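Local coordinates for glycerol-3-phosphate dehydrogenase [NAD(P)+] (Coxiella burnetii, PDB 3K96), which probably catalyses the NAD(P)H-dependent reduction of dihydroxyacetone phosphate to sn-glycerol 3-phosphate, the key precursor for phospholipid synthesis, at residues A111-M119 with R141-L151; N217-G228 with S279-E290. One frame throughout, in Å; residues are numbered along the deposited sequence. Where two conformers were deposited one is given.

Interactions 1 and 2 are both mainly buried helix pairs, but they belong to different halves of the chain, on opposite sides of its centre, with their own centres about 29 Å apart. Interaction 1 pairs two helices beside the nucleotide-binding sheet of the N-terminal half; their axes come no closer than 9.9 Å, and branched and aromatic side chains fill the space between. Interaction 2 lies in the all-helical C-terminal half, where facing glycines bring the axes to 6.4 Å and backbone meets backbone. Charge is placed differently too: in interaction 1 no salt bridge joins the segments, Arg-141 pairing with glutamates of its own segment, whereas in interaction 2 an Asp-Arg pair spans the two helices.

Interaction 1. Residues A111-M119 with R141-L151; sequences AFHEVITRM and RLLHEVVATEL
Leu-143 lays its CD2 methyl over one face of the Phe-112 ring, 3.6 Å from the centroid and 19° off the normal, a CH-pi contact. The ring's far edge meets a second residue: Phe-112 CZ is 3.7 Å from Val-147 CG2, near the ring plane. With CG anti to the backbone N (chi1 -163°), the ring reaches across to both. One turn on, Ile-116 is a knob in the hole formed by Val-146, Val-147, Glu-150 and Leu-151. Its two branches divide the work: CG2 rests 3.7 Å from Glu-150 CB, while CD1 lies 3.7 Å from Leu-151 CD1 and also touches Val-147. Met-119 CE closes the row against Leu-151 CD1 at 4.2 Å.

The helices run nearly parallel, 23° apart. Helix 109-119 carries the crossover from strand 102-105 to strand 128-131, and helix 143-151 the next, from 128-131 to 156-160, as in a Rossmann-type fold. Behind the apolar row, Ile-105 backs Phe-112 and Ile-116, and Trp-131 backs Leu-143 and Val-147.

Farther out, Arg-141 is held by two carboxylates near its guanidinium plane. It grips Glu-145 side-on, NE to OE1 at 2.9 Å and NH2 to OE2, and takes Glu-150 OE2 end-on with NH1 and NH2. Val-146 CG2 covers one guanidinium face. The other oxygen of Glu-150, OE1, forms a salt bridge with Lys-120, the next residue after segment 111-119.

Interaction 2. Residues N217-G228 with S279-E290; sequences NILAIATGISDG and SRNRRFGLALGE
A chi1 of 173° sets CG of Arg-282 beside its carbonyl carbon, and the chain stays extended to NE, lodged among Ala-220, Thr-223, Gly-224 and Asp-227. Asp-227 sends CG out beside its own backbone N (chi1 -73°), and the two form a salt bridge through OD2. The modelled distances there are doubtfully short. Arg-236 also pairs with that oxygen.

CA of Gly-224 is 4.2 Å from CA of Gly-285, and CA of Gly-228 is 4.1 Å from CA of Gly-289. With no side chain at these four positions, the backbones lie directly against each other. Reciprocal CA-H...O contacts follow, Leu-286 CA to Gly-224 O and Ile-225 CA to Gly-285 O, each 3.3 Å. Flanking the seam, Ile-221 CD1 packs 3.9 Å from Phe-284 CD2.

Ser-279 is the N-cap of helix 280-290, its OG accepting from Arg-282 N at 3.2 Å. Asn-281 ND2 lies 3.2 Å from Asn-217 CG, the amide planes 34° apart, while its OD1 accepts from Gly-307 N. Two GxxxG motifs thus face each other at a 41° crossing, a close glycine-mediated helix pair; at the start of helix 280-290, Ser-279, Arg-280 and Asn-281 are predicted to bind sn-glycerol 3-phosphate (Arg-280 also NADPH).

Interaction 1. Residues A111-M119 with R141-L151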
loop_
_atom_site.group_PDB
_atom_site.type_symbol
_atom_site.label_atom_id
_atom_site.label_comp_id
_atom_site.label_asym_id
_atom_site.label_seq_id
_atom_site.Cartn_x
_atom_site.Cartn_y
_atom_site.Cartn_z
ATOM N N ALA A 111 7.201 -26.938 1.630
ATOM C CA ALA A 111 8.215 -27.866 2.156
ATOM C C ALA A 111 8.302 -27.846 3.693
ATOM O O ALA A 111 9.050 -28.619 4.296
ATOM C CB ALA A 111 9.575 -27.543 1.563
ATOM N N PHE A 112 7.521 -26.987 4.332
ATOM C CA PHE A 112 7.586 -26.831 5.786
ATOM C C PHE A 112 7.283 -28.138 6.500
ATOM O O PHE A 112 8.063 -28.579 7.374
ATOM C CB PHE A 112 6.618 -25.721 6.224
ATOM C CG PHE A 112 6.875 -25.195 7.606
ATOM C CD1 PHE A 112 7.796 -24.181 7.807
ATOM C CD2 PHE A 112 6.177 -25.697 8.700
ATOM C CE1 PHE A 112 8.034 -23.665 9.064
ATOM C CE2 PHE A 112 6.414 -25.196 9.963
ATOM C CZ PHE A 112 7.346 -24.168 10.148
ATOM N N HIS A 113 6.160 -28.758 6.151
ATOM C CA HIS A 113 5.792 -30.038 6.753
ATOM C C HIS A 113 6.953 -31.045 6.700
ATOM O O HIS A 113 7.323 -31.636 7.715
ATOM C CB HIS A 113 4.581 -30.629 6.046
ATOM C CG HIS A 113 4.219 -32.002 6.517
ATOM N ND1 HIS A 113 4.647 -33.144 5.876
ATOM C CD2 HIS A 113 3.478 -32.416 7.572
ATOM C CE1 HIS A 113 4.176 -34.206 6.512
ATOM N NE2 HIS A 113 3.469 -33.790 7.547
ATOM N N GLU A 114 7.514 -31.232 5.508
ATOM C CA GLU A 114 8.616 -32.173 5.314
ATOM C C GLU A 114 9.792 -31.917 6.255
ATOM O O GLU A 114 10.341 -32.848 6.852
ATOM C CB GLU A 114 9.116 -32.151 3.861
ATOM C CG GLU A 114 8.218 -32.865 2.820
ATOM C CD GLU A 114 6.954 -32.105 2.431
ATOM O OE1 GLU A 114 6.805 -30.897 2.758
ATOM O OE2 GLU A 114 6.108 -32.731 1.762
ATOM N N VAL A 115 10.175 -30.653 6.379
ATOM C CA VAL A 115 11.293 -30.261 7.219
ATOM C C VAL A 115 10.961 -30.533 8.700
ATOM O O VAL A 115 11.777 -31.092 9.426
ATOM C CB VAL A 115 11.669 -28.786 7.040
ATOM C CG1 VAL A 115 12.825 -28.438 7.961
ATOM C CG2 VAL A 115 12.036 -28.521 5.591
ATOM N N ILE A 116 9.766 -30.142 9.143
ATOM C CA ILE A 116 9.366 -30.385 10.527
ATOM C C ILE A 116 9.395 -31.896 10.829
ATOM O O ILE A 116 9.901 -32.314 11.851
ATOM C CB ILE A 116 7.980 -29.801 10.815
ATOM C CG1 ILE A 116 8.049 -28.252 10.856
ATOM C CG2 ILE A 116 7.425 -30.310 12.144
ATOM C CD1 ILE A 116 9.039 -27.671 11.899
ATOM N N THR A 117 8.884 -32.703 9.901
ATOM C CA THR A 117 8.864 -34.134 10.074
ATOM C C THR A 117 10.287 -34.679 10.325
ATOM O O THR A 117 10.518 -35.472 11.242
ATOM C CB THR A 117 8.220 -34.828 8.862
ATOM O OG1 THR A 117 6.828 -34.461 8.760
ATOM C CG2 THR A 117 8.316 -36.352 8.995
ATOM N N ARG A 118 11.226 -34.218 9.513
ATOM C CA ARG A 118 12.614 -34.635 9.580
ATOM C C ARG A 118 13.345 -34.120 10.812
ATOM O O ARG A 118 14.383 -34.662 11.205
ATOM C CB ARG A 118 13.306 -34.229 8.289
ATOM C CG ARG A 118 12.792 -35.083 7.160
ATOM C CD ARG A 118 13.076 -34.577 5.761
ATOM N NE ARG A 118 12.621 -35.582 4.785
ATOM C CZ ARG A 118 11.341 -35.853 4.502
ATOM N NH1 ARG A 118 10.335 -35.218 5.128
ATOM N NH2 ARG A 118 11.056 -36.793 3.605
ATOM N N MET A 119 12.794 -33.095 11.443
ATOM C CA MET A 119 13.389 -32.585 12.649
ATOM C C MET A 119 12.972 -33.382 13.876
ATOM O O MET A 119 13.583 -33.217 14.917
ATOM C CB MET A 119 12.999 -31.133 12.868
ATOM C CG MET A 119 13.555 -30.214 11.810
ATOM S SD MET A 119 12.897 -28.533 11.872
ATOM C CE MET A 119 13.435 -27.981 13.489
ATOM N N ARG A 141 -2.568 -26.051 7.351
ATOM C CA ARG A 141 -2.184 -25.883 8.747
ATOM C C ARG A 141 -1.354 -24.634 9.004
ATOM O O ARG A 141 -0.458 -24.305 8.241
ATOM C CB ARG A 141 -1.401 -27.124 9.227
ATOM C CG ARG A 141 -2.210 -28.414 9.116
ATOM C CD ARG A 141 -1.363 -29.650 9.446
ATOM N NE ARG A 141 -0.964 -29.724 10.851
ATOM C CZ ARG A 141 -0.098 -30.618 11.328
ATOM N NH1 ARG A 141 0.456 -31.516 10.518
ATOM N NH2 ARG A 141 0.202 -30.636 12.617
ATOM N N LEU A 142 -1.682 -23.925 10.082
ATOM C CA LEU A 142 -0.904 -22.774 10.485
ATOM C C LEU A 142 0.463 -23.324 10.882
ATOM O O LEU A 142 0.561 -24.416 11.424
ATOM C CB LEU A 142 -1.563 -21.998 11.629
ATOM C CG LEU A 142 -2.642 -20.999 11.181
ATOM C CD1 LEU A 142 -3.918 -21.741 10.840
ATOM C CD2 LEU A 142 -2.902 -19.976 12.244
ATOM N N LEU A 143 1.509 -22.573 10.583
ATOM C CA LEU A 143 2.845 -23.034 10.832
ATOM C C LEU A 143 3.118 -23.280 12.290
ATOM O O LEU A 143 3.796 -24.257 12.604
ATOM C CB LEU A 143 3.865 -22.085 10.216
ATOM C CG LEU A 143 3.720 -21.886 8.685
ATOM C CD1 LEU A 143 4.583 -20.759 8.179
ATOM C CD2 LEU A 143 4.003 -23.163 7.922
ATOM N N HIS A 144 2.615 -22.439 13.194
ATOM C CA HIS A 144 2.891 -22.659 14.628
ATOM C C HIS A 144 2.213 -23.934 15.113
ATOM O O HIS A 144 2.691 -24.593 16.047
ATOM C CB HIS A 144 2.459 -21.481 15.495
ATOM C CG HIS A 144 0.990 -21.415 15.729
ATOM N ND1 HIS A 144 0.156 -20.606 14.998
ATOM C CD2 HIS A 144 0.195 -22.089 16.597
ATOM C CE1 HIS A 144 -1.091 -20.773 15.405
ATOM N NE2 HIS A 144 -1.096 -21.672 16.372
ATOM N N GLU A 145 1.091 -24.281 14.493
ATOM C CA GLU A 145 0.388 -25.481 14.849
ATOM C C GLU A 145 1.177 -26.720 14.390
ATOM O O GLU A 145 1.272 -27.723 15.138
ATOM C CB GLU A 145 -1.056 -25.459 14.321
ATOM C CG GLU A 145 -1.879 -26.644 14.788
ATOM C CD GLU A 145 -1.779 -27.832 13.868
ATOM O OE1 GLU A 145 -1.965 -27.625 12.648
ATOM O OE2 GLU A 145 -1.561 -28.973 14.351
ATOM N N VAL A 146 1.768 -26.658 13.198
ATOM C CA VAL A 146 2.573 -27.767 12.733
ATOM C C VAL A 146 3.763 -27.916 13.691
ATOM O O VAL A 146 4.091 -29.023 14.123
ATOM C CB VAL A 146 3.089 -27.565 11.319
ATOM C CG1 VAL A 146 3.980 -28.729 10.923
ATOM C CG2 VAL A 146 1.895 -27.372 10.311
ATOM N N VAL A 147 4.393 -26.801 14.045
ATOM C CA VAL A 147 5.521 -26.867 14.938
ATOM C C VAL A 147 5.097 -27.431 16.318
ATOM O O VAL A 147 5.688 -28.408 16.808
ATOM C CB VAL A 147 6.243 -25.511 15.100
ATOM C CG1 VAL A 147 7.314 -25.631 16.163
ATOM C CG2 VAL A 147 6.895 -25.031 13.767
ATOM N N ALA A 148 4.062 -26.846 16.918
ATOM C CA ALA A 148 3.609 -27.267 18.246
ATOM C C ALA A 148 3.105 -28.719 18.280
ATOM O O ALA A 148 3.527 -29.510 19.133
ATOM C CB ALA A 148 2.534 -26.312 18.785
ATOM N N THR A 149 2.223 -29.072 17.351
ATOM C CA THR A 149 1.675 -30.424 17.294
ATOM C C THR A 149 2.726 -31.509 17.050
ATOM O O THR A 149 2.736 -32.528 17.729
ATOM C CB THR A 149 0.597 -30.516 16.201
ATOM O OG1 THR A 149 -0.459 -29.632 16.550
ATOM C CG2 THR A 149 0.035 -31.949 16.053
ATOM N N GLU A 150 3.625 -31.284 16.102
ATOM C CA GLU A 150 4.610 -32.291 15.757
ATOM C C GLU A 150 5.874 -32.343 16.624
ATOM O O GLU A 150 6.406 -33.411 16.818
ATOM C CB GLU A 150 5.039 -32.132 14.286
ATOM C CG GLU A 150 3.907 -32.083 13.294
ATOM C CD GLU A 150 2.948 -33.260 13.396
ATOM O OE1 GLU A 150 3.378 -34.328 13.860
ATOM O OE2 GLU A 150 1.765 -33.126 12.969
ATOM N N LEU A 151 6.354 -31.195 17.113
ATOM C CA LEU A 151 7.601 -31.142 17.885
ATOM C C LEU A 151 7.373 -30.832 19.372
ATOM O O LEU A 151 8.318 -30.836 20.154
ATOM C CB LEU A 151 8.542 -30.078 17.286
ATOM C CG LEU A 151 8.862 -30.184 15.771
ATOM C CD1 LEU A 151 9.777 -29.066 15.282
ATOM C CD2 LEU A 151 9.508 -31.517 15.434
#

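Interaction 2. Residues N217-G228 with S279-E290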
loop_
_atom_site.group_PDB
_atom_site.type_symbol
_atom_site.label_atom_id
_atom_site.label_comp_id
_atom_site.label_asym_id
_atom_site.label_seq_id
_atom_site.Cartn_x
_atom_site.Cartn_y
_atom_site.Cartn_z
ATOM N N ASN A 217 0.737 -13.287 -0.982
ATOM C CA ASN A 217 1.155 -13.738 -2.308
ATOM C C ASN A 217 -0.005 -14.062 -3.229
ATOM O O ASN A 217 0.138 -14.016 -4.435
ATOM C CB ASN A 217 2.066 -14.941 -2.223
ATOM C CG ASN A 217 3.442 -14.590 -1.715
ATOM O OD1 ASN A 217 3.927 -13.459 -1.876
ATOM N ND2 ASN A 217 4.102 -15.568 -1.133
ATOM N N ILE A 218 -1.132 -14.426 -2.642
ATOM C CA ILE A 218 -2.349 -14.666 -3.377
ATOM C C ILE A 218 -2.791 -13.305 -3.953
ATOM O O ILE A 218 -3.172 -13.186 -5.127
ATOM C CB ILE A 218 -3.475 -15.166 -2.440
ATOM C CG1 ILE A 218 -3.077 -16.491 -1.733
ATOM C CG2 ILE A 218 -4.775 -15.312 -3.230
ATOM C CD1 ILE A 218 -4.062 -16.921 -0.618
ATOM N N LEU A 219 -2.720 -12.275 -3.122
ATOM C CA LEU A 219 -3.100 -10.920 -3.561
ATOM C C LEU A 219 -2.104 -10.391 -4.599
ATOM O O LEU A 219 -2.487 -9.658 -5.513
ATOM C CB LEU A 219 -3.253 -9.979 -2.370
ATOM C CG LEU A 219 -4.279 -10.501 -1.345
ATOM C CD1 LEU A 219 -4.422 -9.566 -0.132
ATOM C CD2 LEU A 219 -5.635 -10.732 -1.994
ATOM N N ALA A 220 -0.841 -10.791 -4.476
ATOM C CA ALA A 220 0.184 -10.408 -5.441
ATOM C C ALA A 220 -0.150 -10.991 -6.810
ATOM O O ALA A 220 0.049 -10.348 -7.827
ATOM C CB ALA A 220 1.568 -10.887 -4.968
ATOM N N ILE A 221 -0.667 -12.220 -6.833
ATOM C CA ILE A 221 -1.059 -12.824 -8.093
ATOM C C ILE A 221 -2.242 -12.044 -8.659
ATOM O O ILE A 221 -2.229 -11.687 -9.836
ATOM C CB ILE A 221 -1.412 -14.294 -7.961
ATOM C CG1 ILE A 221 -0.167 -15.115 -7.570
ATOM C CG2 ILE A 221 -1.981 -14.830 -9.282
ATOM C CD1 ILE A 221 -0.492 -16.614 -7.385
ATOM N N ALA A 222 -3.226 -11.744 -7.814
ATOM C CA ALA A 222 -4.412 -10.998 -8.241
ATOM C C ALA A 222 -4.046 -9.633 -8.816
ATOM O O ALA A 222 -4.490 -9.273 -9.903
ATOM C CB ALA A 222 -5.394 -10.834 -7.076
ATOM N N THR A 223 -3.248 -8.861 -8.094
ATOM C CA THR A 223 -2.863 -7.561 -8.581
ATOM C C THR A 223 -1.948 -7.688 -9.804
ATOM O O THR A 223 -1.942 -6.816 -10.676
ATOM C CB THR A 223 -2.213 -6.733 -7.498
ATOM O OG1 THR A 223 -1.084 -7.440 -6.980
ATOM C CG2 THR A 223 -3.214 -6.466 -6.369
ATOM N N GLY A 224 -1.169 -8.764 -9.871
ATOM C CA GLY A 224 -0.327 -8.992 -11.028
ATOM C C GLY A 224 -1.190 -9.179 -12.274
ATOM O O GLY A 224 -0.871 -8.656 -13.362
ATOM N N ILE A 225 -2.282 -9.931 -12.122
ATOM C CA ILE A 225 -3.193 -10.197 -13.223
ATOM C C ILE A 225 -3.796 -8.890 -13.753
ATOM O O ILE A 225 -3.835 -8.676 -14.954
ATOM C CB ILE A 225 -4.314 -11.178 -12.813
ATOM C CG1 ILE A 225 -3.717 -12.570 -12.547
ATOM C CG2 ILE A 225 -5.356 -11.284 -13.917
ATOM C CD1 ILE A 225 -4.672 -13.555 -11.951
ATOM N N SER A 226 -4.257 -8.029 -12.851
ATOM C CA SER A 226 -4.810 -6.720 -13.216
ATOM C C SER A 226 -3.768 -5.906 -13.998
ATOM O O SER A 226 -4.082 -5.304 -15.033
ATOM C CB SER A 226 -5.248 -5.975 -11.956
ATOM O OG SER A 226 -5.852 -4.722 -12.253
ATOM N N ASP A 227 -2.522 -5.906 -13.535
ATOM C CA ASP A 227 -1.475 -5.183 -14.235
ATOM C C ASP A 227 -1.190 -5.801 -15.610
ATOM O O ASP A 227 -0.930 -5.086 -16.578
ATOM C CB ASP A 227 -0.200 -5.118 -13.415
ATOM C CG ASP A 227 -0.294 -4.150 -12.234
ATOM O OD1 ASP A 227 -1.272 -3.364 -12.147
ATOM O OD2 ASP A 227 0.639 -4.175 -11.398
ATOM N N GLY A 228 -1.237 -7.123 -15.683
ATOM C CA GLY A 228 -1.018 -7.830 -16.924
ATOM C C GLY A 228 -2.105 -7.451 -17.908
ATOM O O GLY A 228 -1.879 -7.392 -19.106
ATOM N N SER A 279 8.894 -9.447 -7.185
ATOM C CA SER A 279 7.954 -10.434 -6.704
ATOM C C SER A 279 7.640 -11.439 -7.801
ATOM O O SER A 279 6.984 -11.087 -8.791
ATOM C CB SER A 279 6.662 -9.725 -6.259
ATOM O OG SER A 279 5.643 -10.645 -5.882
ATOM N N ARG A 280 8.090 -12.673 -7.619
ATOM C CA ARG A 280 7.841 -13.740 -8.576
ATOM C C ARG A 280 6.362 -14.107 -8.684
ATOM O O ARG A 280 5.911 -14.585 -9.723
ATOM C CB ARG A 280 8.653 -14.969 -8.186
ATOM C CG ARG A 280 10.144 -14.684 -8.242
ATOM C CD ARG A 280 10.996 -15.747 -7.627
ATOM N NE ARG A 280 12.396 -15.384 -7.793
ATOM C CZ ARG A 280 13.130 -15.693 -8.855
ATOM N NH1 ARG A 280 12.610 -16.395 -9.854
ATOM N NH2 ARG A 280 14.397 -15.316 -8.907
ATOM N N ASN A 281 5.622 -13.914 -7.596
ATOM C CA ASN A 281 4.197 -14.220 -7.581
ATOM C C ASN A 281 3.469 -13.160 -8.389
ATOM O O ASN A 281 2.525 -13.457 -9.096
ATOM C CB ASN A 281 3.682 -14.329 -6.166
ATOM C CG ASN A 281 4.202 -15.547 -5.471
ATOM O OD1 ASN A 281 3.910 -16.666 -5.877
ATOM N ND2 ASN A 281 4.981 -15.347 -4.425
ATOM N N ARG A 282 3.966 -11.929 -8.319
ATOM C CA ARG A 282 3.409 -10.852 -9.110
ATOM C C ARG A 282 3.744 -11.041 -10.617
ATOM O O ARG A 282 2.914 -10.784 -11.486
ATOM C CB ARG A 282 3.917 -9.511 -8.576
ATOM C CG ARG A 282 3.527 -8.345 -9.444
ATOM C CD ARG A 282 3.919 -6.992 -8.821
ATOM N NE ARG A 282 4.053 -6.041 -9.897
ATOM C CZ ARG A 282 3.030 -5.513 -10.536
ATOM N NH1 ARG A 282 1.787 -5.836 -10.173
ATOM N NH2 ARG A 282 3.249 -4.670 -11.542
ATOM N N ARG A 283 4.946 -11.517 -10.921
ATOM C CA ARG A 283 5.328 -11.702 -12.320
ATOM C C ARG A 283 4.521 -12.858 -12.922
ATOM O O ARG A 283 4.133 -12.815 -14.099
ATOM C CB ARG A 283 6.823 -11.891 -12.474
ATOM C CG ARG A 283 7.631 -10.664 -11.987
ATOM C CD ARG A 283 9.056 -10.588 -12.614
ATOM N NE ARG A 283 9.836 -11.806 -12.433
ATOM C CZ ARG A 283 10.615 -12.051 -11.385
ATOM N NH1 ARG A 283 10.722 -11.160 -10.400
ATOM N NH2 ARG A 283 11.285 -13.189 -11.310
ATOM N N PHE A 284 4.246 -13.865 -12.091
ATOM C CA PHE A 284 3.398 -14.952 -12.500
ATOM C C PHE A 284 2.027 -14.371 -12.853
ATOM O O PHE A 284 1.488 -14.676 -13.894
ATOM C CB PHE A 284 3.258 -16.007 -11.389
ATOM C CG PHE A 284 2.194 -17.058 -11.660
ATOM C CD1 PHE A 284 2.418 -18.084 -12.566
ATOM C CD2 PHE A 284 0.989 -17.035 -10.981
ATOM C CE1 PHE A 284 1.441 -19.061 -12.793
ATOM C CE2 PHE A 284 0.013 -17.998 -11.213
ATOM C CZ PHE A 284 0.252 -19.016 -12.107
ATOM N N GLY A 285 1.460 -13.561 -11.970
ATOM C CA GLY A 285 0.168 -12.931 -12.244
ATOM C C GLY A 285 0.184 -12.098 -13.519
ATOM O O GLY A 285 -0.765 -12.125 -14.298
ATOM N N LEU A 286 1.251 -11.338 -13.716
ATOM C CA LEU A 286 1.407 -10.502 -14.910
ATOM C C LEU A 286 1.278 -11.370 -16.143
ATOM O O LEU A 286 0.558 -11.028 -17.086
ATOM C CB LEU A 286 2.764 -9.790 -14.918
ATOM C CG LEU A 286 2.884 -8.482 -14.136
ATOM C CD1 LEU A 286 4.352 -8.144 -13.857
ATOM C CD2 LEU A 286 2.220 -7.347 -14.909
ATOM N N ALA A 287 1.977 -12.492 -16.127
ATOM C CA ALA A 287 1.934 -13.419 -17.238
ATOM C C ALA A 287 0.489 -13.913 -17.483
ATOM O O ALA A 287 0.021 -13.911 -18.610
ATOM C CB ALA A 287 2.883 -14.580 -17.008
ATOM N N LEU A 288 -0.219 -14.292 -16.422
ATOM C CA LEU A 288 -1.593 -14.764 -16.578
ATOM C C LEU A 288 -2.464 -13.685 -17.181
ATOM O O LEU A 288 -3.308 -13.976 -18.013
ATOM C CB LEU A 288 -2.206 -15.190 -15.247
ATOM C CG LEU A 288 -1.610 -16.393 -14.532
ATOM C CD1 LEU A 288 -2.446 -16.719 -13.283
ATOM C CD2 LEU A 288 -1.590 -17.557 -15.459
ATOM N N GLY A 289 -2.287 -12.452 -16.717
ATOM C CA GLY A 289 -3.059 -11.334 -17.221
ATOM C C GLY A 289 -2.799 -11.047 -18.687
ATOM O O GLY A 289 -3.688 -10.579 -19.412
ATOM N N GLU A 290 -1.581 -11.325 -19.128
ATOM C CA GLU A 290 -1.210 -11.116 -20.513
ATOM C C GLU A 290 -1.736 -12.222 -21.408
ATOM O O GLU A 290 -1.661 -12.108 -22.639
ATOM C CB GLU A 290 0.314 -10.962 -20.638
ATOM C CG GLU A 290 0.784 -9.680 -19.974
ATOM C CD GLU A 290 2.291 -9.535 -19.798
ATOM O OE1 GLU A 290 2.696 -8.476 -19.257
ATOM O OE2 GLU A 290 3.056 -10.443 -20.173
HETATM O O HOH W 1 1.110 -6.415 -19.624
#